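Local coordinates for DNA polymerase (PDB 5MDN), which probably catalyses template-directed DNA synthesis, adding deoxynucleotides from their triphosphates to a growing DNA strand with release of diphosphate, at residues T9-P17 / V85-R93; V589-L597 / Y605-D615. One frame throughout, in Å; residues are numbered along the deposited sequence.

In the fold
The two contacts lie on opposite sides of the chain's centre, their own centres about 54 Å apart, and share no element. Contact 1 is a surface contact near the N-terminus, where the turn between strands 5-12 and 17-24 meets the connection from strand 77-86 to helix 92-100. Contact 2 is buried in the polymerase part, where the edge strand 588-593 of the palm sheet runs on into a separate small sheet. Their chemistry follows their place: contact 1 packs mostly apolar side chains of a sheet-edge hairpin against the link that follows strand 77-86, without a hydrogen bond across, whereas contact 2 combines backbone pairing, a tyrosine-centred core and salt bridges.

Contact 1 (T9-P17 / V85-R93); sequences TYSVVGGVP and VAKVPEDVR
Pro17, Val88 and Pro89 form the dense part of this contact, with Tyr10 at its flank. Pro17 CB meets Pro89 CD at 3.8 Å, one pyrrolidine ring set at a slant to the other, while Pro17 CD lies beside Lys87 O and reaches Val88 CG1 at 4.1 Å. The side chain of Tyr10 slides past Pro89 in the opposite direction, bringing CE2 to 3.8 Å from Pro89 CG. Tyr115 of helix 115-123 backs this group: its ring meets that of Tyr10 edge-to-face, and both prolines also touch this residue. Val12 crosses Val88 at about a right angle. With CG1 anti to its backbone N (chi1 -174°), Val12 places that methyl 3.7 Å from Val88 CG1.

Toward solvent the packing thins. The exposed Glu90, whose chain bends at chi2 (82°), merely lays OE2 alongside Val12 CG2, without a hydrogen bond. Val13 centres an inverse gamma turn, and Gly14 and Gly15, both at positive phi, carry the chain round to Pro17. Gly15 O approaches Val88 CG1 at 3.6 Å and the bent chain of Lys87 at CE, 4.1 Å away; neither approach is a hydrogen bond.

The contact joins the hairpin of strands 5-12 and 17-24, part of a five-stranded sheet, to the exit of strand 77-86 from a four-stranded one. Tyr10 lies about 10 Å by side chain from Asp7, a ligand of the bound magnesium ion. Each strand makes backbone bonds within its own sheet, Ser11 with Glu18 and Val85 with Glu65. With no hydrogen bond or salt bridge between them, the two segments are held by van der Waals fit and the burial of apolar surface, without directional bonds.

Contact 2 (V589-L597 / Y605-D615); sequences VDKDYERVL and YAGLLRDGRID
Tyr593 lies between Leu609 and Tyr605 at the foot of an antiparallel beta hairpin, strands 595-598 and 605-609. Its CE1 touches Leu609 CD2 at 3.6 Å, its CD1 lies by the bare backbone of Gly607, and Lys591 CB lies over one face, toward the rim. The Tyr605 side chain crosses at about a right angle and has Tyr593 OH in plane at its ring edge; Val596 CG1 packs on Tyr605 CD2 at 4.0 Å.

At residue 594 the chain turns a corner, leaving the palm sheet, where the backbones of Tyr593 and Val416 are hydrogen-bonded, for a small four-stranded sheet. Leu597 and Ala606 form a hydrogen-bonded pair, with Leu597 N to Ala606 O at 2.9 Å, and Leu608 N gives a straight bond (166°) to Arg595 O. Glu594 N also bonds to Leu608 O at the corner. A type I turn from Leu609 to Gly612 then leads back to strand 614-617.

Asp615 closes the core's polar end. Tyr593 OH donates to its OD1 at 3.1 Å on the syn side, somewhat out of the carboxylate plane, ring and carboxylate nearly perpendicular (87°), while OD2 forms a salt bridge, weakly hydrogen-bonded, with Lys591 NZ, which also pairs with Glu287. At the exposed edge Arg610, bent at chi2 (-73°), turns NE to the carboxylate of Asp592 in a weakly bonded salt bridge, OD2 being 3.3 Å from NE; its NH2 is paired with Asp415. The guanidinium lies flat against the corner, Glu594 CA standing 3.9 Å above the centre of its plane.

Contact 1 (T9-P17 / V85-R93)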
# COMPACT_ATOMS: atom_id res chain seq x y z
N THR A 9 3.40 -12.18 -18.06
CA THR A 9 2.10 -12.80 -18.29
C THR A 9 2.32 -14.25 -18.69
O THR A 9 3.45 -14.73 -18.76
CB THR A 9 1.29 -12.07 -19.38
OG1 THR A 9 1.97 -12.19 -20.64
CG2 THR A 9 1.10 -10.60 -19.04
N TYR A 10 1.22 -14.96 -18.94
CA TYR A 10 1.32 -16.30 -19.52
C TYR A 10 0.01 -16.64 -20.22
O TYR A 10 -1.07 -16.20 -19.80
CB TYR A 10 1.66 -17.36 -18.46
CG TYR A 10 0.48 -17.88 -17.67
CD1 TYR A 10 0.03 -17.23 -16.53
CD2 TYR A 10 -0.18 -19.05 -18.06
CE1 TYR A 10 -1.04 -17.71 -15.80
CE2 TYR A 10 -1.25 -19.53 -17.34
CZ TYR A 10 -1.68 -18.86 -16.21
OH TYR A 10 -2.75 -19.35 -15.49
N SER A 11 0.13 -17.43 -21.28
CA SER A 11 -1.01 -18.01 -21.98
C SER A 11 -0.88 -19.53 -21.98
O SER A 11 0.12 -20.09 -21.54
CB SER A 11 -1.09 -17.48 -23.42
OG SER A 11 0.06 -17.84 -24.17
N VAL A 12 -1.92 -20.19 -22.47
CA VAL A 12 -1.92 -21.65 -22.63
C VAL A 12 -2.14 -21.93 -24.11
O VAL A 12 -3.27 -22.11 -24.57
CB VAL A 12 -2.99 -22.32 -21.77
CG1 VAL A 12 -2.85 -23.84 -21.84
CG2 VAL A 12 -2.89 -21.84 -20.32
N VAL A 13 -1.05 -21.96 -24.87
CA VAL A 13 -1.12 -22.15 -26.32
C VAL A 13 -1.35 -23.63 -26.63
O VAL A 13 -0.41 -24.40 -26.82
CB VAL A 13 0.15 -21.60 -27.00
CG1 VAL A 13 1.43 -22.08 -26.30
CG2 VAL A 13 0.17 -21.92 -28.49
N GLY A 14 -2.62 -24.02 -26.69
CA GLY A 14 -2.98 -25.39 -26.99
C GLY A 14 -2.42 -26.43 -26.04
O GLY A 14 -1.66 -27.32 -26.46
N GLY A 15 -2.77 -26.34 -24.77
CA GLY A 15 -2.41 -27.35 -23.79
C GLY A 15 -0.98 -27.30 -23.28
O GLY A 15 -0.58 -28.23 -22.57
N VAL A 16 -0.21 -26.26 -23.60
CA VAL A 16 1.13 -26.09 -23.08
C VAL A 16 1.29 -24.65 -22.61
O VAL A 16 1.11 -23.72 -23.40
CB VAL A 16 2.22 -26.44 -24.11
CG1 VAL A 16 1.80 -26.06 -25.51
CG2 VAL A 16 3.54 -25.77 -23.74
N PRO A 17 1.60 -24.40 -21.34
CA PRO A 17 1.65 -23.03 -20.83
C PRO A 17 2.93 -22.33 -21.26
O PRO A 17 4.01 -22.93 -21.29
CB PRO A 17 1.60 -23.21 -19.31
CG PRO A 17 2.22 -24.54 -19.08
CD PRO A 17 1.89 -25.39 -20.29
N VAL A 85 4.15 -32.63 -11.23
CA VAL A 85 4.28 -31.62 -12.29
C VAL A 85 3.04 -31.71 -13.16
O VAL A 85 2.84 -32.70 -13.88
CB VAL A 85 5.56 -31.82 -13.11
CG1 VAL A 85 5.72 -30.68 -14.11
CG2 VAL A 85 6.77 -31.90 -12.19
N ALA A 86 2.20 -30.68 -13.11
CA ALA A 86 1.01 -30.61 -13.94
C ALA A 86 1.36 -30.16 -15.35
O ALA A 86 2.44 -29.62 -15.61
CB ALA A 86 -0.01 -29.65 -13.33
N LYS A 87 0.42 -30.38 -16.27
CA LYS A 87 0.63 -29.94 -17.65
C LYS A 87 0.29 -28.46 -17.81
O LYS A 87 1.01 -27.73 -18.50
CB LYS A 87 -0.20 -30.78 -18.62
CG LYS A 87 0.44 -32.13 -18.96
CD LYS A 87 -0.22 -32.75 -20.19
CE LYS A 87 0.24 -32.07 -21.48
NZ LYS A 87 1.37 -32.80 -22.13
N VAL A 88 -0.78 -27.99 -17.17
CA VAL A 88 -1.16 -26.58 -17.23
C VAL A 88 -1.50 -26.09 -15.82
O VAL A 88 -1.89 -26.90 -14.97
CB VAL A 88 -2.34 -26.36 -18.20
CG1 VAL A 88 -1.91 -26.63 -19.63
CG2 VAL A 88 -3.52 -27.24 -17.81
N PRO A 89 -1.34 -24.79 -15.54
CA PRO A 89 -1.59 -24.31 -14.17
C PRO A 89 -3.01 -24.52 -13.67
O PRO A 89 -3.22 -24.65 -12.46
CB PRO A 89 -1.26 -22.81 -14.27
CG PRO A 89 -0.34 -22.69 -15.43
CD PRO A 89 -0.77 -23.75 -16.41
N GLU A 90 -4.00 -24.52 -14.57
CA GLU A 90 -5.40 -24.63 -14.14
C GLU A 90 -5.67 -25.93 -13.39
O GLU A 90 -6.52 -25.95 -12.49
CB GLU A 90 -6.32 -24.48 -15.35
CG GLU A 90 -6.26 -23.10 -16.01
CD GLU A 90 -5.09 -22.94 -16.98
OE1 GLU A 90 -4.00 -23.46 -16.69
OE2 GLU A 90 -5.27 -22.27 -18.02
N ASP A 91 -4.99 -27.01 -13.74
CA ASP A 91 -5.25 -28.32 -13.14
C ASP A 91 -4.61 -28.50 -11.76
O ASP A 91 -4.79 -29.56 -11.16
CB ASP A 91 -4.76 -29.44 -14.06
CG ASP A 91 -5.38 -29.37 -15.44
OD1 ASP A 91 -6.51 -28.86 -15.57
OD2 ASP A 91 -4.73 -29.83 -16.40
N VAL A 92 -3.87 -27.50 -11.26
CA VAL A 92 -3.10 -27.69 -10.03
C VAL A 92 -4.02 -27.88 -8.82
O VAL A 92 -3.68 -28.63 -7.90
CB VAL A 92 -2.12 -26.52 -9.83
CG1 VAL A 92 -1.37 -26.65 -8.52
CG2 VAL A 92 -1.14 -26.46 -10.99
N ARG A 93 -5.19 -27.23 -8.81
CA ARG A 93 -6.11 -27.42 -7.68
C ARG A 93 -6.67 -28.83 -7.66
O ARG A 93 -6.72 -29.48 -6.61
CB ARG A 93 -7.25 -26.41 -7.74
CG ARG A 93 -6.91 -24.98 -7.34
CD ARG A 93 -6.79 -24.86 -5.82
NE ARG A 93 -6.44 -23.51 -5.39
CZ ARG A 93 -7.32 -22.53 -5.26
NH1 ARG A 93 -8.60 -22.76 -5.53
NH2 ARG A 93 -6.94 -21.32 -4.87

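Contact 2 (V589-L597 / Y605-D615)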
# COMPACT_ATOMS: atom_id res chain seq x y z
N VAL A 589 17.07 10.12 13.73
CA VAL A 589 15.96 11.01 14.04
C VAL A 589 14.93 10.92 12.92
O VAL A 589 15.21 11.31 11.78
CB VAL A 589 16.45 12.44 14.25
CG1 VAL A 589 15.27 13.38 14.40
CG2 VAL A 589 17.37 12.51 15.46
N ASP A 590 13.74 10.42 13.25
CA ASP A 590 12.70 10.27 12.24
C ASP A 590 11.97 11.59 12.00
O ASP A 590 11.79 12.00 10.85
CB ASP A 590 11.70 9.19 12.67
CG ASP A 590 10.85 8.70 11.52
OD1 ASP A 590 11.41 8.47 10.42
OD2 ASP A 590 9.63 8.55 11.71
N LYS A 591 11.57 12.27 13.07
CA LYS A 591 10.83 13.53 12.95
C LYS A 591 11.37 14.54 13.95
O LYS A 591 11.72 14.18 15.08
CB LYS A 591 9.33 13.32 13.18
CG LYS A 591 8.65 12.45 12.13
CD LYS A 591 8.61 13.14 10.78
CE LYS A 591 8.07 12.20 9.71
NZ LYS A 591 6.59 12.05 9.80
N ASP A 592 11.44 15.80 13.52
CA ASP A 592 11.79 16.92 14.39
C ASP A 592 10.56 17.82 14.48
O ASP A 592 10.31 18.63 13.58
CB ASP A 592 13.00 17.68 13.85
CG ASP A 592 13.41 18.84 14.74
OD1 ASP A 592 12.89 18.95 15.87
OD2 ASP A 592 14.26 19.66 14.30
N TYR A 593 9.80 17.67 15.56
CA TYR A 593 8.57 18.42 15.75
C TYR A 593 8.83 19.70 16.55
O TYR A 593 9.53 19.67 17.56
CB TYR A 593 7.53 17.57 16.47
CG TYR A 593 6.98 16.42 15.67
CD1 TYR A 593 6.31 16.64 14.47
CD2 TYR A 593 7.11 15.11 16.12
CE1 TYR A 593 5.80 15.58 13.74
CE2 TYR A 593 6.60 14.05 15.39
CZ TYR A 593 5.94 14.30 14.20
OH TYR A 593 5.43 13.24 13.47
N GLU A 594 8.27 20.81 16.07
CA GLU A 594 8.29 22.04 16.86
C GLU A 594 7.38 21.92 18.08
O GLU A 594 7.72 22.41 19.16
CB GLU A 594 7.87 23.22 15.99
CG GLU A 594 8.00 24.57 16.66
CD GLU A 594 7.70 25.72 15.71
OE1 GLU A 594 7.56 25.46 14.49
OE2 GLU A 594 7.60 26.87 16.18
N ARG A 595 6.23 21.26 17.92
CA ARG A 595 5.31 21.03 19.02
C ARG A 595 4.51 19.77 18.74
O ARG A 595 4.28 19.41 17.58
CB ARG A 595 4.39 22.25 19.23
CG ARG A 595 4.07 22.53 20.69
CD ARG A 595 3.71 23.99 20.95
NE ARG A 595 4.82 24.90 20.68
CZ ARG A 595 4.88 25.73 19.65
NH1 ARG A 595 3.89 25.79 18.77
NH2 ARG A 595 5.94 26.52 19.49
N VAL A 596 4.08 19.10 19.81
CA VAL A 596 3.37 17.83 19.73
C VAL A 596 2.22 17.86 20.73
O VAL A 596 2.35 18.39 21.83
CB VAL A 596 4.30 16.63 20.02
CG1 VAL A 596 3.52 15.32 20.06
CG2 VAL A 596 5.40 16.53 18.99
N LEU A 597 1.09 17.28 20.32
CA LEU A 597 -0.11 17.22 21.16
C LEU A 597 -0.56 15.76 21.28
O LEU A 597 -1.03 15.18 20.30
CB LEU A 597 -1.22 18.08 20.57
CG LEU A 597 -2.62 17.88 21.14
CD1 LEU A 597 -2.68 18.27 22.61
CD2 LEU A 597 -3.61 18.68 20.32
N TYR A 605 -1.59 11.32 18.31
CA TYR A 605 -0.99 12.64 18.46
C TYR A 605 -1.00 13.38 17.14
O TYR A 605 -1.15 12.79 16.06
CB TYR A 605 0.45 12.54 18.99
CG TYR A 605 1.44 11.97 18.00
CD1 TYR A 605 1.62 10.60 17.88
CD2 TYR A 605 2.21 12.80 17.20
CE1 TYR A 605 2.53 10.07 16.98
CE2 TYR A 605 3.12 12.29 16.29
CZ TYR A 605 3.27 10.92 16.19
OH TYR A 605 4.17 10.40 15.29
N ALA A 606 -0.85 14.70 17.24
CA ALA A 606 -0.57 15.56 16.11
C ALA A 606 0.76 16.25 16.34
O ALA A 606 1.15 16.51 17.48
CB ALA A 606 -1.68 16.60 15.91
N GLY A 607 1.46 16.55 15.25
CA GLY A 607 2.78 17.14 15.37
C GLY A 607 3.07 18.20 14.32
O GLY A 607 2.67 18.06 13.16
N LEU A 608 3.76 19.26 14.72
CA LEU A 608 4.06 20.39 13.86
C LEU A 608 5.53 20.32 13.47
O LEU A 608 6.42 20.47 14.32
CB LEU A 608 3.74 21.71 14.56
CG LEU A 608 4.12 23.01 13.84
CD1 LEU A 608 3.41 23.12 12.50
CD2 LEU A 608 3.80 24.21 14.72
N LEU A 609 5.79 20.09 12.18
CA LEU A 609 7.16 20.01 11.68
C LEU A 609 7.75 21.41 11.51
O LEU A 609 7.03 22.42 11.47
CB LEU A 609 7.20 19.25 10.36
CG LEU A 609 6.77 17.79 10.39
CD1 LEU A 609 6.55 17.26 8.98
CD2 LEU A 609 7.80 16.95 11.13
N ARG A 610 9.08 21.46 11.41
CA ARG A 610 9.77 22.74 11.30
C ARG A 610 9.37 23.50 10.05
O ARG A 610 9.34 24.74 10.05
CB ARG A 610 11.29 22.52 11.32
CG ARG A 610 11.81 21.88 12.59
CD ARG A 610 11.79 22.86 13.76
NE ARG A 610 12.26 22.24 15.00
CZ ARG A 610 12.18 22.82 16.19
NH1 ARG A 610 11.66 24.04 16.32
NH2 ARG A 610 12.64 22.19 17.27
N ASP A 611 9.04 22.79 8.96
CA ASP A 611 8.62 23.44 7.73
C ASP A 611 7.16 23.89 7.77
O ASP A 611 6.69 24.49 6.79
CB ASP A 611 8.85 22.52 6.53
CG ASP A 611 8.03 21.24 6.61
OD1 ASP A 611 7.43 20.97 7.67
OD2 ASP A 611 8.00 20.50 5.60
N GLY A 612 6.44 23.62 8.85
CA GLY A 612 5.07 24.06 9.00
C GLY A 612 4.02 22.99 8.75
O GLY A 612 2.85 23.21 9.07
N ARG A 613 4.40 21.85 8.18
CA ARG A 613 3.44 20.79 7.92
C ARG A 613 3.02 20.11 9.21
O ARG A 613 3.85 19.75 10.05
CB ARG A 613 4.04 19.75 6.96
CG ARG A 613 4.11 20.19 5.51
CD ARG A 613 4.71 19.08 4.67
NE ARG A 613 6.07 18.76 5.09
CZ ARG A 613 6.64 17.57 4.95
NH1 ARG A 613 5.97 16.57 4.40
NH2 ARG A 613 7.89 17.38 5.37
N ILE A 614 1.71 19.95 9.38
CA ILE A 614 1.15 19.14 10.46
C ILE A 614 0.93 17.73 9.93
O ILE A 614 0.47 17.54 8.79
CB ILE A 614 -0.16 19.76 10.99
CG1 ILE A 614 0.09 21.06 11.76
CG2 ILE A 614 -0.92 18.77 11.87
CD1 ILE A 614 0.24 22.29 10.88
N ASP A 615 1.24 16.73 10.75
CA ASP A 615 0.84 15.36 10.47
C ASP A 615 0.17 14.76 11.69
O ASP A 615 0.48 15.12 12.83
CB ASP A 615 2.03 14.48 9.99
CG ASP A 615 3.22 14.51 10.94
OD1 ASP A 615 3.05 14.68 12.17
OD2 ASP A 615 4.36 14.35 10.45